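Local structure of UV damage endonuclease (Sulfolobus acidocaldarius, 3TC3) at residues C61-L66 with G108-E113; S115-M120 with R242-R247; M141-H146 with I159-G164; I250-Q255 with T266-E271. The protein probably acts as a manganese-dependent endonuclease of DNA excision repair that nicks damaged DNA. All coordinates share one frame; numbering follows the deposited sequence.

Contact 1 (C61-L66 with G108-E113); sequences CLKNIL and GDFIKE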
loop_
_atom_site.group_PDB
_atom_site.type_symbol
_atom_site.label_atom_id
_atom_site.label_comp_id
_atom_site.label_asym_id
_atom_site.label_seq_id
_atom_site.Cartn_x
_atom_site.Cartn_y
_atom_site.Cartn_z
ATOM N N CYS A 61 5.567 -13.775 -11.943
ATOM C CA CYS A 61 5.832 -14.039 -10.539
ATOM C C CYS A 61 4.682 -13.534 -9.710
ATOM O O CYS A 61 4.245 -14.232 -8.794
ATOM C CB CYS A 61 7.097 -13.354 -10.184
ATOM S SG CYS A 61 8.575 -14.300 -10.801
ATOM N N LEU A 62 4.156 -12.339 -10.042
ATOM C CA LEU A 62 2.921 -11.880 -9.310
ATOM C C LEU A 62 1.784 -12.880 -9.408
ATOM O O LEU A 62 1.160 -13.148 -8.397
ATOM C CB LEU A 62 2.490 -10.480 -9.843
ATOM C CG LEU A 62 1.214 -9.900 -9.158
ATOM C CD1 LEU A 62 1.289 -9.721 -7.596
ATOM C CD2 LEU A 62 0.881 -8.557 -9.821
ATOM N N LYS A 63 1.533 -13.471 -10.608
ATOM C CA LYS A 63 0.465 -14.444 -10.717
ATOM C C LYS A 63 0.788 -15.636 -9.843
ATOM O O LYS A 63 -0.074 -16.096 -9.125
ATOM C CB LYS A 63 0.324 -14.923 -12.178
ATOM C CG LYS A 63 -0.791 -15.919 -12.381
ATOM C CD LYS A 63 -2.218 -15.379 -12.212
ATOM C CE LYS A 63 -3.306 -16.513 -12.254
ATOM N NZ LYS A 63 -3.422 -17.216 -13.615
ATOM N N ASN A 64 2.034 -16.077 -9.870
ATOM C CA ASN A 64 2.431 -17.221 -9.031
ATOM C C ASN A 64 2.265 -16.929 -7.527
ATOM O O ASN A 64 1.783 -17.776 -6.779
ATOM C CB ASN A 64 3.835 -17.639 -9.350
ATOM C CG ASN A 64 3.924 -18.333 -10.700
ATOM O OD1 ASN A 64 2.904 -18.797 -11.257
ATOM N ND2 ASN A 64 5.115 -18.347 -11.263
ATOM N N ILE A 65 2.640 -15.711 -7.113
ATOM C CA ILE A 65 2.411 -15.332 -5.755
ATOM C C ILE A 65 0.954 -15.330 -5.341
ATOM O O ILE A 65 0.619 -15.781 -4.222
ATOM C CB ILE A 65 3.063 -13.879 -5.534
ATOM C CG1 ILE A 65 4.580 -13.934 -5.570
ATOM C CG2 ILE A 65 2.508 -13.215 -4.217
ATOM C CD1 ILE A 65 5.258 -12.546 -5.476
ATOM N N LEU A 66 0.073 -14.800 -6.207
ATOM C CA LEU A 66 -1.321 -14.680 -5.829
ATOM C C LEU A 66 -1.891 -16.119 -5.729
ATOM O O LEU A 66 -2.675 -16.375 -4.866
ATOM C CB LEU A 66 -2.144 -13.837 -6.805
ATOM C CG LEU A 66 -1.696 -12.365 -6.762
ATOM C CD1 LEU A 66 -2.314 -11.694 -8.043
ATOM C CD2 LEU A 66 -2.165 -11.652 -5.438
ATOM N N GLY A 108 -5.850 -9.786 -13.000
ATOM C CA GLY A 108 -7.035 -9.163 -12.458
ATOM C C GLY A 108 -8.233 -10.131 -12.322
ATOM O O GLY A 108 -8.963 -10.077 -11.303
ATOM N N ASP A 109 -8.432 -11.003 -13.305
ATOM C CA ASP A 109 -9.507 -12.008 -13.166
ATOM C C ASP A 109 -9.311 -12.871 -11.985
ATOM O O ASP A 109 -10.261 -13.137 -11.229
ATOM C CB ASP A 109 -9.634 -12.932 -14.408
ATOM C CG ASP A 109 -10.075 -12.191 -15.631
ATOM O OD1 ASP A 109 -10.640 -11.075 -15.543
ATOM O OD2 ASP A 109 -9.838 -12.747 -16.731
ATOM N N PHE A 110 -8.058 -13.265 -11.710
ATOM C CA PHE A 110 -7.785 -14.138 -10.601
ATOM C C PHE A 110 -8.074 -13.417 -9.290
ATOM O O PHE A 110 -8.628 -13.981 -8.355
ATOM C CB PHE A 110 -6.313 -14.571 -10.624
ATOM C CG PHE A 110 -5.965 -15.550 -9.551
ATOM C CD1 PHE A 110 -6.159 -16.931 -9.775
ATOM C CD2 PHE A 110 -5.473 -15.132 -8.284
ATOM C CE1 PHE A 110 -5.845 -17.874 -8.767
ATOM C CE2 PHE A 110 -5.140 -16.085 -7.264
ATOM C CZ PHE A 110 -5.326 -17.465 -7.534
ATOM N N ILE A 111 -7.722 -12.124 -9.248
ATOM C CA ILE A 111 -8.022 -11.367 -8.053
ATOM C C ILE A 111 -9.512 -11.210 -7.743
ATOM O O ILE A 111 -9.939 -11.366 -6.577
ATOM C CB ILE A 111 -7.289 -9.983 -8.175
ATOM C CG1 ILE A 111 -5.767 -10.186 -8.105
ATOM C CG2 ILE A 111 -7.805 -8.890 -7.238
ATOM C CD1 ILE A 111 -4.955 -8.897 -8.531
ATOM N N LYS A 112 -10.278 -10.917 -8.781
ATOM C CA LYS A 112 -11.725 -10.687 -8.617
ATOM C C LYS A 112 -12.417 -12.023 -8.365
ATOM O O LYS A 112 -13.324 -12.080 -7.545
ATOM C CB LYS A 112 -12.297 -10.018 -9.886
ATOM C CG LYS A 112 -12.003 -8.546 -9.880
ATOM C CD LYS A 112 -12.448 -7.859 -11.151
ATOM C CE LYS A 112 -11.852 -8.401 -12.462
ATOM N NZ LYS A 112 -12.323 -7.594 -13.646
ATOM N N GLU A 113 -11.949 -13.082 -9.022
ATOM C CA GLU A 113 -12.555 -14.436 -8.831
ATOM C C GLU A 113 -12.383 -14.981 -7.415
ATOM O O GLU A 113 -13.205 -15.737 -6.905
ATOM C CB GLU A 113 -11.940 -15.412 -9.798
ATOM C CG GLU A 113 -12.517 -15.352 -11.221
ATOM C CD GLU A 113 -11.606 -16.025 -12.278
ATOM O OE1 GLU A 113 -10.540 -16.608 -11.894
ATOM O OE2 GLU A 113 -11.920 -15.910 -13.489
#
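F110 meets both K63 and L66 where two neighbouring outer helices of the TIM barrel, 48-71 and 101-113, run side by side. The short segments lie nearly parallel, at 17°, with their axes 10.6 Å apart. K63 brings its CE to the F110 ring, 3.8 Å from CD1, while L66 sets its CB 3.8 Å from CE2 of the same ring. Deeper in, L66 CD1 rests 3.8 Å from I111 CG1 and about as close to I111 CD1, so one leucine touches two consecutive residues of the facing helix. In the lysine, the bend at chi2 (68°) carries CE to the ring, and the one at chi4 turns NZ to a salt bridge with D106, one turn back on the partner helix. Toward the barrel, L66 also packs on F77 of strand 76-78, and on the far side of helix 48-71 C61 is tied to C35 by a disulfide. The backbone O of L66 lies 3.5 Å from F110 CE2.

Contact 2 (S115-M120 with R242-R247); sequences SIRISM and RTWKDR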
loop_
_atom_site.group_PDB
_atom_site.type_symbol
_atom_site.label_atom_id
_atom_site.label_comp_id
_atom_site.label_asym_id
_atom_site.label_seq_id
_atom_site.Cartn_x
_atom_site.Cartn_y
_atom_site.Cartn_z
ATOM N N SER A 115 -11.658 -13.033 -4.486
ATOM C CA SER A 115 -11.893 -12.015 -3.437
ATOM C C SER A 115 -10.553 -11.574 -2.820
ATOM O O SER A 115 -10.454 -11.456 -1.602
ATOM C CB SER A 115 -12.787 -12.600 -2.350
ATOM O OG SER A 115 -14.060 -12.813 -2.906
ATOM N N ILE A 116 -9.570 -11.318 -3.664
ATOM C CA ILE A 116 -8.291 -10.870 -3.107
ATOM C C ILE A 116 -8.325 -9.331 -3.049
ATOM O O ILE A 116 -8.771 -8.648 -3.996
ATOM C CB ILE A 116 -7.106 -11.401 -3.884
ATOM C CG1 ILE A 116 -7.072 -12.944 -3.758
ATOM C CG2 ILE A 116 -5.794 -10.734 -3.461
ATOM C CD1 ILE A 116 -6.076 -13.585 -4.649
ATOM N N ARG A 117 -7.905 -8.768 -1.943
ATOM C CA ARG A 117 -7.909 -7.277 -1.804
ATOM C C ARG A 117 -6.528 -6.805 -2.173
ATOM O O ARG A 117 -5.557 -7.450 -1.816
ATOM C CB ARG A 117 -8.175 -6.929 -0.356
ATOM C CG ARG A 117 -8.403 -5.494 -0.016
ATOM C CD ARG A 117 -9.827 -5.193 0.175
ATOM N NE ARG A 117 -10.103 -3.763 0.285
ATOM C CZ ARG A 117 -10.405 -3.131 1.419
ATOM N NH1 ARG A 117 -10.393 -3.715 2.636
ATOM N NH2 ARG A 117 -10.788 -1.843 1.261
ATOM N N ILE A 118 -6.465 -5.642 -2.815
ATOM C CA ILE A 118 -5.153 -5.140 -3.333
ATOM C C ILE A 118 -4.876 -3.696 -2.867
ATOM O O ILE A 118 -5.764 -2.799 -2.915
ATOM C CB ILE A 118 -5.177 -5.153 -4.898
ATOM C CG1 ILE A 118 -5.177 -6.619 -5.428
ATOM C CG2 ILE A 118 -3.984 -4.435 -5.497
ATOM C CD1 ILE A 118 -3.978 -7.475 -4.951
ATOM N N SER A 119 -3.650 -3.444 -2.472
ATOM C CA SER A 119 -3.212 -2.080 -2.237
ATOM C C SER A 119 -1.862 -1.884 -2.972
ATOM O O SER A 119 -1.263 -2.863 -3.495
ATOM C CB SER A 119 -3.031 -1.764 -0.764
ATOM O OG SER A 119 -1.993 -2.570 -0.231
ATOM N N MET A 120 -1.475 -0.614 -3.144
ATOM C CA MET A 120 -0.142 -0.273 -3.623
ATOM C C MET A 120 0.280 0.922 -2.816
ATOM O O MET A 120 -0.543 1.758 -2.449
ATOM C CB MET A 120 -0.089 0.099 -5.110
ATOM C CG MET A 120 -0.541 -1.104 -6.039
ATOM S SD MET A 120 -0.296 -0.640 -7.811
ATOM C CE MET A 120 1.506 -0.802 -7.915
ATOM N N ARG A 242 -14.848 4.872 10.141
ATOM C CA ARG A 242 -15.904 5.713 9.590
ATOM C C ARG A 242 -15.456 6.430 8.278
ATOM O O ARG A 242 -16.286 6.984 7.568
ATOM C CB ARG A 242 -16.350 6.680 10.680
ATOM C CG ARG A 242 -16.747 5.874 11.885
ATOM C CD ARG A 242 -17.618 6.667 12.867
ATOM N NE ARG A 242 -17.240 8.082 13.013
ATOM C CZ ARG A 242 -16.717 8.623 14.123
ATOM N NH1 ARG A 242 -16.508 7.882 15.217
ATOM N NH2 ARG A 242 -16.392 9.917 14.132
ATOM N N THR A 243 -14.150 6.404 7.957
ATOM C CA THR A 243 -13.677 7.012 6.723
ATOM C C THR A 243 -13.703 6.072 5.552
ATOM O O THR A 243 -13.447 6.508 4.450
ATOM C CB THR A 243 -12.284 7.618 6.827
ATOM O OG1 THR A 243 -11.322 6.555 6.950
ATOM C CG2 THR A 243 -12.166 8.521 8.104
ATOM N N TRP A 244 -14.091 4.810 5.800
ATOM C CA TRP A 244 -14.164 3.810 4.706
ATOM C C TRP A 244 -15.591 3.513 4.373
ATOM O O TRP A 244 -16.402 3.325 5.268
ATOM C CB TRP A 244 -13.451 2.507 5.106
ATOM C CG TRP A 244 -11.997 2.699 5.254
ATOM C CD1 TRP A 244 -11.353 3.242 6.344
ATOM C CD2 TRP A 244 -10.961 2.203 4.376
ATOM N NE1 TRP A 244 -9.953 3.205 6.145
ATOM C CE2 TRP A 244 -9.676 2.593 4.990
ATOM C CE3 TRP A 244 -10.945 1.576 3.148
ATOM C CZ2 TRP A 244 -8.440 2.369 4.371
ATOM C CZ3 TRP A 244 -9.687 1.312 2.564
ATOM C CH2 TRP A 244 -8.478 1.718 3.164
ATOM N N LYS A 245 -15.844 3.276 3.108
ATOM C CA LYS A 245 -17.204 2.819 2.773
ATOM C C LYS A 245 -17.256 1.287 2.887
ATOM O O LYS A 245 -18.283 0.706 3.228
ATOM C CB LYS A 245 -17.622 3.350 1.390
ATOM C CG LYS A 245 -18.326 4.710 1.567
ATOM C CD LYS A 245 -18.605 5.424 0.264
ATOM C CE LYS A 245 -18.904 6.901 0.547
ATOM N NZ LYS A 245 -17.580 7.597 0.683
ATOM N N ASP A 246 -16.092 0.653 2.655
ATOM C CA ASP A 246 -15.966 -0.812 2.732
ATOM C C ASP A 246 -15.105 -1.194 3.967
ATOM O O ASP A 246 -14.911 -0.389 4.871
ATOM C CB ASP A 246 -15.401 -1.388 1.401
ATOM C CG ASP A 246 -14.194 -0.614 0.872
ATOM O OD1 ASP A 246 -13.711 0.303 1.563
ATOM O OD2 ASP A 246 -13.708 -0.894 -0.253
ATOM N N ARG A 247 -14.588 -2.418 4.031
ATOM C CA ARG A 247 -13.804 -2.773 5.147
ATOM C C ARG A 247 -12.467 -1.957 5.167
ATOM O O ARG A 247 -11.759 -1.862 4.172
ATOM C CB ARG A 247 -13.498 -4.257 5.043
ATOM C CG ARG A 247 -12.817 -4.784 6.230
ATOM C CD ARG A 247 -12.376 -6.188 5.993
ATOM N NE ARG A 247 -13.495 -7.092 6.062
ATOM C CZ ARG A 247 -13.382 -8.397 5.936
ATOM N NH1 ARG A 247 -12.197 -8.971 5.724
ATOM N NH2 ARG A 247 -14.462 -9.125 6.042
#
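R117 spans the distance from strand 117-120 to the segment 242-247, its CB directed toward that segment and its CG anti to the backbone N (chi1 -172°). A bend at chi2 follows, and beyond it the chain runs out to the guanidinium. R117 NH1 donates to R247 O at 2.8 Å, with that oxygen at the guanidinium edge, near its plane, although the donor stands 40° out of the carbonyl plane. In the TIM barrel the third strand is thus tied to the loop that leads into strand 249-252, which is not its neighbour. R117 NH2 adds a weak bond to R247 O at 3.1 Å. R117 NH2 also lies 3.4 Å from D246 OD2, a salt bridge of charge alone, since the guanidinium and carboxylate planes are 63° apart and the oxygen lies well out of the former. W244 CZ3 comes 3.6 Å from R117 NH2, while W244 NE1 binds V217 O. D284 engages both arginines, taking R117 NH1 through OD2 and R247 NH1 through OD1.

Contact 3 (M141-H146 with I159-G164); sequences MELKYH and IQIHVG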
loop_
_atom_site.group_PDB
_atom_site.type_symbol
_atom_site.label_atom_id
_atom_site.label_comp_id
_atom_site.label_asym_id
_atom_site.label_seq_id
_atom_site.Cartn_x
_atom_site.Cartn_y
_atom_site.Cartn_z
ATOM N N MET A 141 2.329 11.993 -11.936
ATOM C CA MET A 141 2.767 10.988 -12.940
ATOM C C MET A 141 2.927 9.612 -12.312
ATOM O O MET A 141 2.471 8.597 -12.930
ATOM C CB MET A 141 4.026 11.410 -13.743
ATOM C CG MET A 141 3.724 12.594 -14.596
ATOM S SD MET A 141 2.380 12.426 -15.874
ATOM C CE MET A 141 0.656 12.704 -15.049
ATOM N N GLU A 142 3.555 9.561 -11.118
ATOM C CA GLU A 142 3.720 8.245 -10.471
ATOM C C GLU A 142 2.345 7.672 -10.061
ATOM O O GLU A 142 2.084 6.479 -10.208
ATOM C CB GLU A 142 4.701 8.431 -9.328
ATOM C CG GLU A 142 5.075 7.129 -8.619
ATOM C CD GLU A 142 5.755 6.044 -9.436
ATOM O OE1 GLU A 142 6.082 6.184 -10.636
ATOM O OE2 GLU A 142 6.031 5.016 -8.799
ATOM N N LEU A 143 1.499 8.550 -9.516
ATOM C CA LEU A 143 0.115 8.120 -9.160
ATOM C C LEU A 143 -0.688 7.655 -10.372
ATOM O O LEU A 143 -1.388 6.605 -10.261
ATOM C CB LEU A 143 -0.619 9.276 -8.423
ATOM C CG LEU A 143 -0.097 9.517 -7.022
ATOM C CD1 LEU A 143 -0.694 10.856 -6.526
ATOM C CD2 LEU A 143 -0.306 8.356 -6.058
ATOM N N LYS A 144 -0.515 8.340 -11.513
ATOM C CA LYS A 144 -1.210 7.935 -12.750
ATOM C C LYS A 144 -0.749 6.542 -13.204
ATOM O O LYS A 144 -1.568 5.696 -13.562
ATOM C CB LYS A 144 -0.858 8.955 -13.833
ATOM C CG LYS A 144 -1.408 8.479 -15.139
ATOM C CD LYS A 144 -1.099 9.468 -16.258
ATOM C CE LYS A 144 -1.863 9.037 -17.554
ATOM N NZ LYS A 144 -1.349 7.752 -18.057
ATOM N N TYR A 145 0.565 6.220 -13.064
ATOM C CA TYR A 145 0.983 4.852 -13.384
ATOM C C TYR A 145 0.332 3.801 -12.473
ATOM O O TYR A 145 -0.059 2.727 -12.955
ATOM C CB TYR A 145 2.558 4.767 -13.266
ATOM C CG TYR A 145 3.111 3.408 -12.856
ATOM C CD1 TYR A 145 2.791 2.233 -13.548
ATOM C CD2 TYR A 145 3.964 3.315 -11.707
ATOM C CE1 TYR A 145 3.251 0.960 -13.123
ATOM C CE2 TYR A 145 4.461 2.090 -11.339
ATOM C CZ TYR A 145 4.094 0.921 -12.054
ATOM O OH TYR A 145 4.510 -0.312 -11.656
ATOM N N HIS A 146 0.212 4.125 -11.191
ATOM C CA HIS A 146 -0.434 3.162 -10.292
ATOM C C HIS A 146 -1.889 2.915 -10.650
ATOM O O HIS A 146 -2.314 1.781 -10.672
ATOM C CB HIS A 146 -0.304 3.652 -8.828
ATOM C CG HIS A 146 1.112 3.457 -8.260
ATOM N ND1 HIS A 146 2.220 4.171 -8.698
ATOM C CD2 HIS A 146 1.582 2.507 -7.347
ATOM C CE1 HIS A 146 3.331 3.688 -8.029
ATOM N NE2 HIS A 146 2.930 2.711 -7.213
ATOM N N ILE A 159 -4.567 3.026 -3.487
ATOM C CA ILE A 159 -3.201 3.571 -3.626
ATOM C C ILE A 159 -3.010 4.383 -2.414
ATOM O O ILE A 159 -3.689 5.418 -2.226
ATOM C CB ILE A 159 -3.082 4.477 -4.933
ATOM C CG1 ILE A 159 -3.400 3.636 -6.166
ATOM C CG2 ILE A 159 -1.683 5.056 -4.961
ATOM C CD1 ILE A 159 -3.641 4.585 -7.440
ATOM N N GLN A 160 -2.077 3.954 -1.557
ATOM C CA GLN A 160 -1.902 4.604 -0.233
ATOM C C GLN A 160 -0.669 5.513 -0.318
ATOM O O GLN A 160 0.485 5.127 -0.757
ATOM C CB GLN A 160 -1.725 3.536 0.861
ATOM C CG GLN A 160 -0.565 2.727 0.791
ATOM C CD GLN A 160 -0.713 1.626 1.867
ATOM O OE1 GLN A 160 -1.292 0.569 1.534
ATOM N NE2 GLN A 160 -0.352 1.922 3.161
ATOM N N ILE A 161 -0.867 6.716 0.234
ATOM C CA ILE A 161 0.259 7.635 0.359
ATOM C C ILE A 161 0.313 8.342 1.729
ATOM O O ILE A 161 -0.660 8.294 2.422
ATOM C CB ILE A 161 0.241 8.753 -0.711
ATOM C CG1 ILE A 161 -1.039 9.574 -0.581
ATOM C CG2 ILE A 161 0.391 8.084 -2.107
ATOM C CD1 ILE A 161 -1.025 10.898 -1.555
ATOM N N HIS A 162 1.509 8.838 2.105
ATOM C CA HIS A 162 1.583 9.754 3.245
ATOM C C HIS A 162 1.157 11.130 2.808
ATOM O O HIS A 162 1.023 11.488 1.603
ATOM C CB HIS A 162 3.021 9.758 3.721
ATOM C CG HIS A 162 3.386 8.521 4.433
ATOM N ND1 HIS A 162 4.475 7.806 4.128
ATOM C CD2 HIS A 162 2.741 7.842 5.466
ATOM C CE1 HIS A 162 4.569 6.741 4.983
ATOM N NE2 HIS A 162 3.505 6.762 5.792
ATOM N N VAL A 163 0.900 12.012 3.794
ATOM C CA VAL A 163 0.478 13.349 3.476
ATOM C C VAL A 163 1.586 14.088 2.698
ATOM O O VAL A 163 1.319 14.904 1.798
ATOM C CB VAL A 163 -0.005 14.114 4.759
ATOM C CG1 VAL A 163 -0.302 15.496 4.373
ATOM C CG2 VAL A 163 -1.251 13.449 5.247
ATOM N N GLY A 164 2.807 13.832 3.143
ATOM C CA GLY A 164 3.907 14.360 2.389
ATOM C C GLY A 164 4.796 15.327 3.197
ATOM O O GLY A 164 5.311 15.040 4.299
#
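In the beta-alpha-beta unit formed by strand 117-120, helix 133-153 and strand 158-162, L143 of the helix packs on I159 and I161 of the strand that follows it, and H146 on I159. Helix and strand segments run roughly antiparallel, at 156°, with their axes 10.2 Å apart, as the crossover of a TIM barrel requires. A single methyl of the leucine, CD2, serves both isoleucines: it sits 3.7 Å from I159 CG2 and 4.0 Å from I161 CG2, and the L143 and I161 side chains cross at about a right angle. One turn on, H146 touches with its CB rather than its ring, 3.7 Å from I159 CD1. With CG anti to the carbonyl carbon (chi1 -75°), H146 ND1 turns back along the helix and donates to E142 O at 2.8 Å, in a nearly straight bond of 164°. That oxygen also accepts from H146 N, the two donors arriving from opposite faces of its plane, while H146 NE2 bonds to S81 OG; both ring nitrogens are thus engaged, which should hold the ring's rotation. Around this buried layer, L143 extends onto L192 of strand 192-195 and I188 of helix 186-189, and H146 packs on M120 of strand 117-120.

Contact 4 (I250-Q255 with T266-E271); sequences IDYSEQ and TTINEE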
loop_
_atom_site.group_PDB
_atom_site.type_symbol
_atom_site.label_atom_id
_atom_site.label_comp_id
_atom_site.label_asym_id
_atom_site.label_seq_id
_atom_site.Cartn_x
_atom_site.Cartn_y
_atom_site.Cartn_z
ATOM N N ILE A 250 -5.630 -1.823 7.457
ATOM C CA ILE A 250 -4.677 -1.320 8.428
ATOM C C ILE A 250 -3.284 -1.835 8.094
ATOM O O ILE A 250 -3.122 -2.928 7.505
ATOM C CB ILE A 250 -5.001 -1.619 9.882
ATOM C CG1 ILE A 250 -5.037 -3.052 10.182
ATOM C CG2 ILE A 250 -6.439 -1.086 10.244
ATOM C CD1 ILE A 250 -5.507 -3.330 11.651
ATOM N N ASP A 251 -2.268 -1.065 8.428
ATOM C CA ASP A 251 -0.846 -1.488 8.300
ATOM C C ASP A 251 -0.301 -1.909 9.638
ATOM O O ASP A 251 -0.325 -1.088 10.603
ATOM C CB ASP A 251 0.037 -0.382 7.769
ATOM C CG ASP A 251 -0.142 -0.094 6.266
ATOM O OD1 ASP A 251 -0.588 -0.915 5.506
ATOM O OD2 ASP A 251 0.322 0.974 5.839
ATOM N N TYR A 252 0.094 -3.176 9.774
ATOM C CA TYR A 252 0.578 -3.692 11.042
ATOM C C TYR A 252 2.097 -3.799 10.977
ATOM O O TYR A 252 2.667 -4.482 10.121
ATOM C CB TYR A 252 -0.036 -5.078 11.366
ATOM C CG TYR A 252 0.574 -5.633 12.660
ATOM C CD1 TYR A 252 1.760 -6.441 12.651
ATOM C CD2 TYR A 252 -0.022 -5.378 13.893
ATOM C CE1 TYR A 252 2.306 -6.940 13.814
ATOM C CE2 TYR A 252 0.442 -5.912 15.027
ATOM C CZ TYR A 252 1.655 -6.646 15.039
ATOM O OH TYR A 252 2.105 -7.113 16.234
ATOM N N SER A 253 2.746 -3.204 11.949
ATOM C CA SER A 253 4.188 -3.426 12.150
ATOM C C SER A 253 4.542 -3.383 13.585
ATOM O O SER A 253 3.675 -3.201 14.422
ATOM C CB SER A 253 5.043 -2.394 11.372
ATOM O OG SER A 253 6.353 -2.995 11.256
ATOM N N GLU A 254 5.820 -3.703 13.846
ATOM C CA GLU A 254 6.324 -3.642 15.209
ATOM C C GLU A 254 7.711 -3.032 15.176
ATOM O O GLU A 254 8.372 -3.045 14.133
ATOM C CB GLU A 254 6.479 -5.042 15.842
ATOM C CG GLU A 254 5.154 -5.843 15.937
ATOM C CD GLU A 254 5.403 -7.180 16.460
ATOM O OE1 GLU A 254 6.395 -7.390 17.210
ATOM O OE2 GLU A 254 4.602 -8.058 16.172
ATOM N N GLN A 255 8.118 -2.559 16.331
ATOM C CA GLN A 255 9.438 -2.042 16.493
ATOM C C GLN A 255 10.470 -3.161 16.486
ATOM O O GLN A 255 10.299 -4.145 17.216
ATOM C CB GLN A 255 9.420 -1.246 17.796
ATOM C CG GLN A 255 10.886 -0.842 18.197
ATOM C CD GLN A 255 11.358 0.232 17.265
ATOM O OE1 GLN A 255 10.607 1.203 16.988
ATOM N NE2 GLN A 255 12.575 0.078 16.725
ATOM N N THR A 266 11.945 -7.382 11.924
ATOM C CA THR A 266 12.351 -8.347 10.903
ATOM C C THR A 266 11.337 -9.514 10.836
ATOM O O THR A 266 11.378 -10.309 9.881
ATOM C CB THR A 266 13.784 -8.890 11.185
ATOM O OG1 THR A 266 13.950 -9.143 12.564
ATOM C CG2 THR A 266 14.775 -7.825 10.732
ATOM N N THR A 267 10.461 -9.599 11.841
ATOM C CA THR A 267 9.365 -10.602 11.790
ATOM C C THR A 267 8.343 -10.173 12.832
ATOM O O THR A 267 8.689 -9.379 13.734
ATOM C CB THR A 267 9.929 -12.036 12.197
ATOM O OG1 THR A 267 8.935 -13.049 11.885
ATOM C CG2 THR A 267 10.251 -12.121 13.735
ATOM N N ILE A 268 7.123 -10.659 12.722
ATOM C CA ILE A 268 6.141 -10.316 13.752
ATOM C C ILE A 268 6.392 -11.173 14.992
ATOM O O ILE A 268 6.875 -12.293 14.938
ATOM C CB ILE A 268 4.647 -10.498 13.346
ATOM C CG1 ILE A 268 4.364 -11.951 12.927
ATOM C CG2 ILE A 268 4.300 -9.536 12.179
ATOM C CD1 ILE A 268 2.771 -12.072 12.723
ATOM N N ASN A 269 6.050 -10.591 16.145
ATOM C CA ASN A 269 6.053 -11.354 17.372
ATOM C C ASN A 269 4.628 -11.871 17.646
ATOM O O ASN A 269 3.654 -11.103 17.652
ATOM C CB ASN A 269 6.506 -10.416 18.511
ATOM C CG ASN A 269 6.432 -11.111 19.864
ATOM O OD1 ASN A 269 5.360 -11.293 20.438
ATOM N ND2 ASN A 269 7.578 -11.552 20.341
ATOM N N GLU A 270 4.523 -13.177 17.795
ATOM C CA GLU A 270 3.179 -13.759 17.860
ATOM C C GLU A 270 2.390 -13.219 19.032
ATOM O O GLU A 270 1.161 -13.028 18.898
ATOM C CB GLU A 270 3.239 -15.293 17.956
ATOM C CG GLU A 270 1.934 -15.925 18.497
ATOM C CD GLU A 270 1.908 -17.445 18.465
ATOM O OE1 GLU A 270 2.961 -18.068 18.199
ATOM O OE2 GLU A 270 0.825 -18.011 18.632
ATOM N N GLU A 271 3.024 -13.008 20.186
ATOM C CA GLU A 271 2.225 -12.512 21.309
ATOM C C GLU A 271 1.780 -11.049 21.080
ATOM O O GLU A 271 0.681 -10.662 21.490
ATOM C CB GLU A 271 3.034 -12.666 22.630
ATOM C CG GLU A 271 3.941 -13.984 22.714
ATOM C CD GLU A 271 3.130 -15.216 22.560
ATOM O OE1 GLU A 271 2.001 -15.163 23.101
ATOM O OE2 GLU A 271 3.568 -16.216 21.896
#
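From strand 249-252 the backbone runs on extended through E254, whose CA lies 6.8 Å from that of I268, just before helix 270-279 begins. The carboxylate of E254 spans this separation. E254 OE2 accepts from N269 N at 2.9 Å with an N-H...O angle of 158°, on the syn side and 29° out of the carboxylate plane; OE1 takes a second, weak bond from the same N-H. Y252 OH reaches E254 OE2 at 2.7 Å. Two donors thus grip one oxygen from opposite faces, which should fix the carboxylate and probably favours its charged form. In this last-but-one beta-alpha step of the TIM barrel, the glutamate joins the chain leaving the strand to the start of the helix. N269 occupies the N-cap, and its side chain caps the backbone N of N272. The tyrosine also packs on I268: Y252 CE1 lies 3.7 Å from I268 CG2, the methyl meeting the ring edge and the two side chains crossing at about a right angle. Next to Y252 in the strand, D251 turns instead to the metal site, where it binds manganese with E195, D220 and E288; the Y252 side chain is about 8 Å from that ion.

From the N terminus, contact 1 closes first, pairing helices 48-71 and 101-113 around strand 76-78. The chain runs straight on into contact 2, whose 115-120 segment packs against contact 1 through I116 and I118. Contact 2 closes a far longer loop, brought to its end by 242-247, and contact 3 is nested inside it, binding helix 133-153 to the strand after it. M120 O and Q160 N, 2.8 Å apart, join contacts 2 and 3 across neighbouring strands. Contact 4 opens soon after contact 2 ends and closes last, at the start of helix 270-279. Although contacts 3 and 4 lie on opposite sides of the chain's centre, Q160 NE2 meets D251 OD2 at 2.9 Å.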